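Local structure of mandelate racemase/muconate lactonizing enzyme (Roseovarius nubinhibens, 2QDD) at residues Leu8-Leu13 with Pro365-Asp370; Gln175-Ile180 with Asn211-Arg216. The protein is of unknown function but belongs to the mandelate racemase/muconate lactonizing enzymes of the enolase superfamily, and binds magnesium. All blocks are in the same frame, centred on the assembly; numbering follows the deposited sequence.

Contact 1 of 2, residues Leu8-Leu13 with Pro365-Asp370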
ATOM      1  N   LEU A   8     -34.282 -10.611  36.879  1.00 39.28           N
ATOM      2  CA  LEU A   8     -34.509 -10.263  35.481  1.00 36.08           C
ATOM      3  C   LEU A   8     -35.824 -10.856  35.005  1.00 37.19           C
ATOM      4  O   LEU A   8     -36.055 -12.057  35.139  1.00 41.16           O
ATOM      5  CB  LEU A   8     -33.357 -10.757  34.603  1.00 39.54           C
ATOM      6  CG  LEU A   8     -31.927 -10.466  35.074  1.00 41.53           C
ATOM      7  CD1 LEU A   8     -30.944 -11.288  34.303  1.00 44.06           C
ATOM      8  CD2 LEU A   8     -31.587  -9.012  34.935  1.00 45.87           C
ATOM      9  N   THR A   9     -36.683 -10.011  34.448  1.00 37.29           N
ATOM     10  CA  THR A   9     -37.985 -10.453  33.963  1.00 35.48           C
ATOM     11  C   THR A   9     -38.148 -10.114  32.492  1.00 36.46           C
ATOM     12  O   THR A   9     -37.923  -8.977  32.072  1.00 37.56           O
ATOM     13  CB  THR A   9     -39.143  -9.822  34.779  1.00 40.57           C
ATOM     14  OG1 THR A   9     -38.856  -9.922  36.179  1.00 36.84           O
ATOM     15  CG2 THR A   9     -40.463 -10.527  34.493  1.00 37.23           C
ATOM     16  N   VAL A  10     -38.554 -11.117  31.722  1.00 38.12           N
ATOM     17  CA  VAL A  10     -38.614 -11.039  30.269  1.00 33.41           C
ATOM     18  C   VAL A  10     -40.087 -11.035  29.848  1.00 35.80           C
ATOM     19  O   VAL A  10     -40.871 -11.862  30.310  1.00 36.36           O
ATOM     20  CB  VAL A  10     -37.863 -12.244  29.637  1.00 32.09           C
ATOM     21  CG1 VAL A  10     -37.915 -12.204  28.120  1.00 31.34           C
ATOM     22  CG2 VAL A  10     -36.421 -12.271  30.106  1.00 28.56           C
ATOM     23  N   PHE A  11     -40.450 -10.092  28.985  1.00 33.58           N
ATOM     24  CA  PHE A  11     -41.795 -10.004  28.426  1.00 35.35           C
ATOM     25  C   PHE A  11     -41.700 -10.135  26.916  1.00 35.72           C
ATOM     26  O   PHE A  11     -40.674  -9.809  26.328  1.00 40.16           O
ATOM     27  CB  PHE A  11     -42.441  -8.656  28.775  1.00 37.45           C
ATOM     28  CG  PHE A  11     -42.633  -8.432  30.252  1.00 36.44           C
ATOM     29  CD1 PHE A  11     -43.848  -8.727  30.857  1.00 39.38           C
ATOM     30  CD2 PHE A  11     -41.603  -7.917  31.035  1.00 32.17           C
ATOM     31  CE1 PHE A  11     -44.031  -8.523  32.223  1.00 42.03           C
ATOM     32  CE2 PHE A  11     -41.777  -7.713  32.400  1.00 33.37           C
ATOM     33  CZ  PHE A  11     -42.993  -8.014  32.993  1.00 40.79           C
ATOM     34  N   HIS A  12     -42.773 -10.606  26.292  1.00 39.30           N
ATOM     35  CA  HIS A  12     -42.825 -10.716  24.838  1.00 42.69           C
ATOM     36  C   HIS A  12     -44.023  -9.947  24.276  1.00 42.85           C
ATOM     37  O   HIS A  12     -45.148 -10.082  24.754  1.00 46.43           O
ATOM     38  CB  HIS A  12     -42.831 -12.191  24.401  1.00 44.48           C
ATOM     39  CG  HIS A  12     -43.317 -12.409  23.001  1.00 46.75           C
ATOM     40  ND1 HIS A  12     -44.462 -13.120  22.716  1.00 57.25           N
ATOM     41  CD2 HIS A  12     -42.826 -11.995  21.810  1.00 48.58           C
ATOM     42  CE1 HIS A  12     -44.651 -13.141  21.408  1.00 60.24           C
ATOM     43  NE2 HIS A  12     -43.673 -12.464  20.835  1.00 53.14           N
ATOM     44  N   LEU A  13     -43.761  -9.136  23.260  1.00 42.18           N
ATOM     45  CA  LEU A  13     -44.750  -8.224  22.715  1.00 40.06           C
ATOM     46  C   LEU A  13     -44.949  -8.559  21.244  1.00 44.92           C
ATOM     47  O   LEU A  13     -43.983  -8.665  20.489  1.00 51.33           O
ATOM     48  CB  LEU A  13     -44.281  -6.771  22.876  1.00 41.43           C
ATOM     49  CG  LEU A  13     -44.408  -6.059  24.235  1.00 42.78           C
ATOM     50  CD1 LEU A  13     -43.330  -6.472  25.241  1.00 48.12           C
ATOM     51  CD2 LEU A  13     -44.377  -4.556  24.046  1.00 36.94           C
ATOM     52  N   PRO A 365     -45.338 -12.321  31.868  1.00 52.59           N
ATOM     53  CA  PRO A 365     -43.930 -12.636  31.603  1.00 52.60           C
ATOM     54  C   PRO A 365     -43.699 -14.041  31.056  1.00 51.97           C
ATOM     55  O   PRO A 365     -44.284 -15.006  31.555  1.00 53.39           O
ATOM     56  CB  PRO A 365     -43.265 -12.495  32.981  1.00 52.99           C
ATOM     57  CG  PRO A 365     -44.379 -12.386  33.965  1.00 53.58           C
ATOM     58  CD  PRO A 365     -45.514 -11.777  33.223  1.00 51.60           C
ATOM     59  N   VAL A 366     -42.861 -14.136  30.024  1.00 47.90           N
ATOM     60  CA  VAL A 366     -42.544 -15.420  29.400  1.00 45.13           C
ATOM     61  C   VAL A 366     -41.415 -16.148  30.132  1.00 43.06           C
ATOM     62  O   VAL A 366     -41.309 -17.375  30.052  1.00 44.30           O
ATOM     63  CB  VAL A 366     -42.241 -15.294  27.882  1.00 44.83           C
ATOM     64  CG1 VAL A 366     -43.495 -14.877  27.117  1.00 49.02           C
ATOM     65  CG2 VAL A 366     -41.104 -14.318  27.618  1.00 42.98           C
ATOM     66  N   ALA A 367     -40.588 -15.384  30.847  1.00 40.73           N
ATOM     67  CA  ALA A 367     -39.536 -15.936  31.706  1.00 39.18           C
ATOM     68  C   ALA A 367     -39.207 -14.976  32.844  1.00 38.78           C
ATOM     69  O   ALA A 367     -39.454 -13.770  32.745  1.00 37.50           O
ATOM     70  CB  ALA A 367     -38.272 -16.251  30.891  1.00 38.66           C
ATOM     71  N   SER A 368     -38.644 -15.529  33.916  1.00 39.57           N
ATOM     72  CA  SER A 368     -38.215 -14.764  35.085  1.00 43.53           C
ATOM     73  C   SER A 368     -37.064 -15.499  35.763  1.00 44.16           C
ATOM     74  O   SER A 368     -37.054 -16.730  35.818  1.00 47.84           O
ATOM     75  CB  SER A 368     -39.374 -14.601  36.071  1.00 46.18           C
ATOM     76  OG  SER A 368     -39.040 -13.684  37.096  1.00 57.14           O
ATOM     77  N   TYR A 369     -36.088 -14.741  36.256  1.00 43.13           N
ATOM     78  CA  TYR A 369     -34.858 -15.308  36.821  1.00 45.24           C
ATOM     79  C   TYR A 369     -34.515 -14.529  38.079  1.00 46.64           C
ATOM     80  O   TYR A 369     -34.493 -13.304  38.055  1.00 44.63           O
ATOM     81  CB  TYR A 369     -33.689 -15.233  35.812  1.00 45.14           C
ATOM     82  CG  TYR A 369     -34.017 -15.799  34.443  1.00 44.10           C
ATOM     83  CD1 TYR A 369     -33.834 -17.155  34.165  1.00 40.24           C
ATOM     84  CD2 TYR A 369     -34.525 -14.977  33.429  1.00 39.05           C
ATOM     85  CE1 TYR A 369     -34.148 -17.683  32.910  1.00 39.36           C
ATOM     86  CE2 TYR A 369     -34.848 -15.492  32.176  1.00 39.68           C
ATOM     87  CZ  TYR A 369     -34.654 -16.842  31.924  1.00 43.21           C
ATOM     88  OH  TYR A 369     -34.972 -17.350  30.688  1.00 47.12           O
ATOM     89  N   ASP A 370     -34.269 -15.247  39.174  1.00 48.74           N
ATOM     90  CA  ASP A 370     -33.846 -14.638  40.438  1.00 56.36           C
ATOM     91  C   ASP A 370     -32.928 -15.582  41.210  1.00 60.69           C
ATOM     92  O   ASP A 370     -32.835 -16.768  40.881  1.00 65.25           O
ATOM     93  CB  ASP A 370     -35.052 -14.226  41.298  1.00 60.03           C
ATOM     94  CG  ASP A 370     -36.256 -15.145  41.116  1.00 71.27           C
ATOM     95  OD1 ASP A 370     -37.289 -14.678  40.582  1.00 79.51           O
ATOM     96  OD2 ASP A 370     -36.176 -16.330  41.512  1.00 71.44           O
TER

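Contact 2 of 2, residues Gln175-Ile180 with Asn211-Arg216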
ATOM      1  N   GLN A 175     -34.606   1.939 -14.114  1.00 54.32           N
ATOM      2  CA  GLN A 175     -35.651   2.490 -13.251  1.00 56.69           C
ATOM      3  C   GLN A 175     -35.123   3.159 -11.981  1.00 52.00           C
ATOM      4  O   GLN A 175     -35.738   4.100 -11.483  1.00 48.53           O
ATOM      5  CB  GLN A 175     -36.752   1.461 -12.942  1.00 57.78           C
ATOM      6  CG  GLN A 175     -36.294   0.195 -12.212  1.00 67.16           C
ATOM      7  CD  GLN A 175     -37.379  -0.880 -12.135  1.00 69.77           C
ATOM      8  OE1 GLN A 175     -38.097  -1.131 -13.106  1.00 75.58           O
ATOM      9  NE2 GLN A 175     -37.495  -1.522 -10.975  1.00 71.85           N
ATOM     10  N   ASP A 176     -33.986   2.684 -11.469  1.00 48.75           N
ATOM     11  CA  ASP A 176     -33.287   3.359 -10.370  1.00 47.13           C
ATOM     12  C   ASP A 176     -32.707   4.716 -10.776  1.00 42.96           C
ATOM     13  O   ASP A 176     -32.771   5.669 -10.000  1.00 40.86           O
ATOM     14  CB  ASP A 176     -32.192   2.471  -9.766  1.00 45.41           C
ATOM     15  CG  ASP A 176     -32.726   1.487  -8.730  1.00 55.43           C
ATOM     16  OD1 ASP A 176     -33.791   1.749  -8.118  1.00 51.72           O
ATOM     17  OD2 ASP A 176     -32.065   0.444  -8.519  1.00 58.08           O
ATOM     18  N   ILE A 177     -32.157   4.795 -11.991  1.00 40.55           N
ATOM     19  CA  ILE A 177     -31.670   6.058 -12.558  1.00 36.59           C
ATOM     20  C   ILE A 177     -32.803   7.084 -12.663  1.00 44.24           C
ATOM     21  O   ILE A 177     -32.648   8.231 -12.229  1.00 47.27           O
ATOM     22  CB  ILE A 177     -30.961   5.842 -13.933  1.00 34.48           C
ATOM     23  CG1 ILE A 177     -29.644   5.090 -13.740  1.00 29.91           C
ATOM     24  CG2 ILE A 177     -30.658   7.176 -14.618  1.00 29.71           C
ATOM     25  CD1 ILE A 177     -29.232   4.202 -14.904  1.00 34.04           C
ATOM     26  N   ALA A 178     -33.948   6.654 -13.197  1.00 47.64           N
ATOM     27  CA  ALA A 178     -35.130   7.519 -13.336  1.00 46.32           C
ATOM     28  C   ALA A 178     -35.757   7.928 -12.001  1.00 44.46           C
ATOM     29  O   ALA A 178     -36.292   9.030 -11.884  1.00 46.26           O
ATOM     30  CB  ALA A 178     -36.171   6.863 -14.233  1.00 45.62           C
ATOM     31  N   ARG A 179     -35.690   7.039 -11.009  1.00 42.23           N
ATOM     32  CA  ARG A 179     -36.089   7.352  -9.636  1.00 43.24           C
ATOM     33  C   ARG A 179     -35.195   8.413  -9.001  1.00 44.12           C
ATOM     34  O   ARG A 179     -35.687   9.415  -8.480  1.00 45.18           O
ATOM     35  CB  ARG A 179     -36.063   6.096  -8.766  1.00 46.47           C
ATOM     36  CG  ARG A 179     -37.330   5.272  -8.814  1.00 46.72           C
ATOM     37  CD  ARG A 179     -37.101   3.921  -8.171  1.00 45.71           C
ATOM     38  NE  ARG A 179     -38.010   2.911  -8.703  1.00 59.34           N
ATOM     39  CZ  ARG A 179     -37.818   1.599  -8.614  1.00 65.95           C
ATOM     40  NH1 ARG A 179     -36.743   1.111  -8.004  1.00 72.00           N
ATOM     41  NH2 ARG A 179     -38.710   0.768  -9.134  1.00 70.94           N
ATOM     42  N   ILE A 180     -33.886   8.178  -9.048  1.00 42.03           N
ATOM     43  CA  ILE A 180     -32.909   9.070  -8.435  1.00 37.88           C
ATOM     44  C   ILE A 180     -32.996  10.477  -9.034  1.00 40.39           C
ATOM     45  O   ILE A 180     -33.063  11.459  -8.295  1.00 40.76           O
ATOM     46  CB  ILE A 180     -31.464   8.490  -8.520  1.00 37.10           C
ATOM     47  CG1 ILE A 180     -31.283   7.341  -7.520  1.00 33.16           C
ATOM     48  CG2 ILE A 180     -30.427   9.554  -8.229  1.00 34.87           C
ATOM     49  CD1 ILE A 180     -30.153   6.398  -7.871  1.00 31.62           C
ATOM     50  N   ASN A 211     -22.805   6.274 -11.648  1.00 27.27           N
ATOM     51  CA  ASN A 211     -22.083   7.003 -12.687  1.00 27.60           C
ATOM     52  C   ASN A 211     -22.937   7.419 -13.886  1.00 29.75           C
ATOM     53  O   ASN A 211     -22.421   7.985 -14.847  1.00 32.57           O
ATOM     54  CB  ASN A 211     -20.826   6.238 -13.129  1.00 25.56           C
ATOM     55  CG  ASN A 211     -19.772   6.160 -12.028  1.00 26.66           C
ATOM     56  OD1 ASN A 211     -19.734   6.999 -11.133  1.00 35.17           O
ATOM     57  ND2 ASN A 211     -18.908   5.156 -12.099  1.00 25.74           N
ATOM     58  N   SER A 212     -24.241   7.148 -13.819  1.00 32.69           N
ATOM     59  CA  SER A 212     -25.191   7.598 -14.843  1.00 34.87           C
ATOM     60  C   SER A 212     -25.987   8.828 -14.411  1.00 36.57           C
ATOM     61  O   SER A 212     -26.780   9.375 -15.183  1.00 42.04           O
ATOM     62  CB  SER A 212     -26.153   6.471 -15.200  1.00 32.88           C
ATOM     63  OG  SER A 212     -25.444   5.332 -15.646  1.00 36.07           O
ATOM     64  N   VAL A 213     -25.751   9.261 -13.179  1.00 36.42           N
ATOM     65  CA  VAL A 213     -26.686  10.089 -12.426  1.00 36.55           C
ATOM     66  C   VAL A 213     -25.983  11.395 -12.017  1.00 39.16           C
ATOM     67  O   VAL A 213     -24.801  11.381 -11.662  1.00 34.11           O
ATOM     68  CB  VAL A 213     -27.257   9.263 -11.223  1.00 36.06           C
ATOM     69  CG1 VAL A 213     -27.060   9.923  -9.881  1.00 22.29           C
ATOM     70  CG2 VAL A 213     -28.692   8.868 -11.462  1.00 32.67           C
ATOM     71  N   ARG A 214     -26.695  12.521 -12.112  1.00 41.91           N
ATOM     72  CA  ARG A 214     -26.131  13.823 -11.745  1.00 45.12           C
ATOM     73  C   ARG A 214     -26.230  14.102 -10.246  1.00 41.03           C
ATOM     74  O   ARG A 214     -25.494  14.935  -9.709  1.00 43.65           O
ATOM     75  CB  ARG A 214     -26.812  14.947 -12.523  1.00 47.85           C
ATOM     76  CG  ARG A 214     -26.223  15.212 -13.899  1.00 55.46           C
ATOM     77  CD  ARG A 214     -26.997  16.323 -14.613  1.00 61.43           C
ATOM     78  NE  ARG A 214     -28.181  15.810 -15.309  1.00 79.52           N
ATOM     79  CZ  ARG A 214     -29.432  15.888 -14.852  1.00 82.25           C
ATOM     80  NH1 ARG A 214     -29.694  16.464 -13.684  1.00 83.46           N
ATOM     81  NH2 ARG A 214     -30.429  15.386 -15.569  1.00 83.15           N
ATOM     82  N   ALA A 215     -27.144  13.396  -9.584  1.00 37.18           N
ATOM     83  CA  ALA A 215     -27.420  13.567  -8.162  1.00 35.88           C
ATOM     84  C   ALA A 215     -26.260  13.153  -7.262  1.00 35.44           C
ATOM     85  O   ALA A 215     -25.677  12.077  -7.430  1.00 33.89           O
ATOM     86  CB  ALA A 215     -28.659  12.796  -7.785  1.00 36.69           C
ATOM     87  N   ARG A 216     -25.949  14.016  -6.298  1.00 34.11           N
ATOM     88  CA  ARG A 216     -24.849  13.792  -5.367  1.00 30.42           C
ATOM     89  C   ARG A 216     -25.364  13.661  -3.944  1.00 29.82           C
ATOM     90  O   ARG A 216     -24.670  14.007  -2.996  1.00 36.87           O
ATOM     91  CB  ARG A 216     -23.825  14.933  -5.451  1.00 29.37           C
ATOM     92  CG  ARG A 216     -23.208  15.126  -6.828  1.00 34.42           C
ATOM     93  CD  ARG A 216     -22.446  13.894  -7.263  1.00 30.91           C
ATOM     94  NE  ARG A 216     -21.875  14.049  -8.595  1.00 35.45           N
ATOM     95  CZ  ARG A 216     -22.240  13.336  -9.656  1.00 35.45           C
ATOM     96  NH1 ARG A 216     -21.660  13.545 -10.827  1.00 41.44           N
ATOM     97  NH2 ARG A 216     -23.189  12.420  -9.552  1.00 32.69           N
TER

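Contact 1 of 2, residues Leu8-Leu13 with Pro365-Asp370
Leu-8 and Tyr-369 face each other as an antiparallel hydrogen-bonded pair: Leu-8 N reaches Tyr-369 O at 2.9 Å, and Tyr-369 N returns a bond to Leu-8 O. Two residues on, Val-10 N donates almost straight to Ala-367 O (3.0 Å, 171° at the hydrogen). The returning bond to Val-10 O comes not from Ala-367 but from Val-366 N, at 3.0 Å and more bent (137°). Val-366 and Ala-367 thus share Val-10 as their opposite residue, which defines a classic beta bulge.

Apolar contacts follow on both faces. On the face of Leu-8, Val-10 and Tyr-369, the two methyls of Val-10 divide the work: CG1, anti to the backbone N (chi1 179°), meets Val-366 CG2 at 3.9 Å, while Val-10 CG2 lies at the edge of the Tyr-369 ring, near its plane, 4.1 Å from Tyr-369 CE2. Helix 64-78 packs on this face, with Ala-75 touching both Leu-8 and Tyr-369. On the other face the Pro-365 ring lies beside Phe-11, its CD 3.7 Å from Phe-11 CE1 and its CB over one face of the phenyl ring; the same CB also meets Thr-9 CG2 at 3.7 Å. Thr-9 OG1 is hydrogen-bonded to Arg-39 NH2 on the neighbouring strand 29-42.

With the two strands running almost exactly antiparallel, the arrangement is an antiparallel edge pairing in which strand 367-370, from the C-terminal end of the chain, joins the N-terminal sheet of the enolase-superfamily fold beside strand 5-22.

Contact 2 of 2, residues Gln175-Ile180 with Asn211-Arg216
Val-213 lies against Ile-177 and Ile-180, one helical turn apart on helix 173-185, and these three residues have most of the surface buried here. No hydrogen bond crosses between the segments; the evidence for the contact is a set of carbon-carbon approaches. Ile-180 carries its CG2 anti to the backbone N (chi1 -74° for CG1), which places that methyl 3.7 Å from Val-213 CG2 and also 3.7 Å from Ala-215 CB. The side chains of Ile-180 and Val-213 cross at about a right angle, and both Val-213 methyls meet the one isoleucine branch.

Ile-177 divides its branches differently. Its CG2 lies 4.1 Å from Val-213 CG2, the two side chains sliding past each other in opposite directions, while its CD1 extends to Ser-212 CB at 3.8 Å. The Ser-212 hydroxyl is bonded to Glu-208 O, so Ile-177 meets a serine whose polar end is held by the preceding helix. An alanine in place of Ile-177 would take away both branches and is likely to leave Ser-212 CB and one side of Val-213 without their apolar cover.

Glu-181 of the same helix bonds Arg-214 N, a polar tie beside the hydrocarbon patch. Val-209 of helix 203-210 touches both isoleucines as well, so the loop leading from that helix into barrel strand 218-220 continues its packing on helix 173-185.

In the fold
The two contacts lie on opposite sides of the chain's centre, their own centres 49 Å apart, and share no helix or strand. Contact 1 is partly buried and joins the two ends of the sequence within the antiparallel sheet; contact 2, nested inside the loop that contact 1 closes, is buried between a helix and a loop of the C-terminal barrel domain. Main-chain hydrogen bonds set the register of contact 1, whereas contact 2 rests on aliphatic packing. Their surroundings differ too: no other subunit touches contact 1, while Asn-211 and Arg-216 of the 211-216 loop bond to neighbouring subunits. Contact 2 is also nearer the magnesium site, Ile-180 being about 10 Å from Asp-196 between side chains.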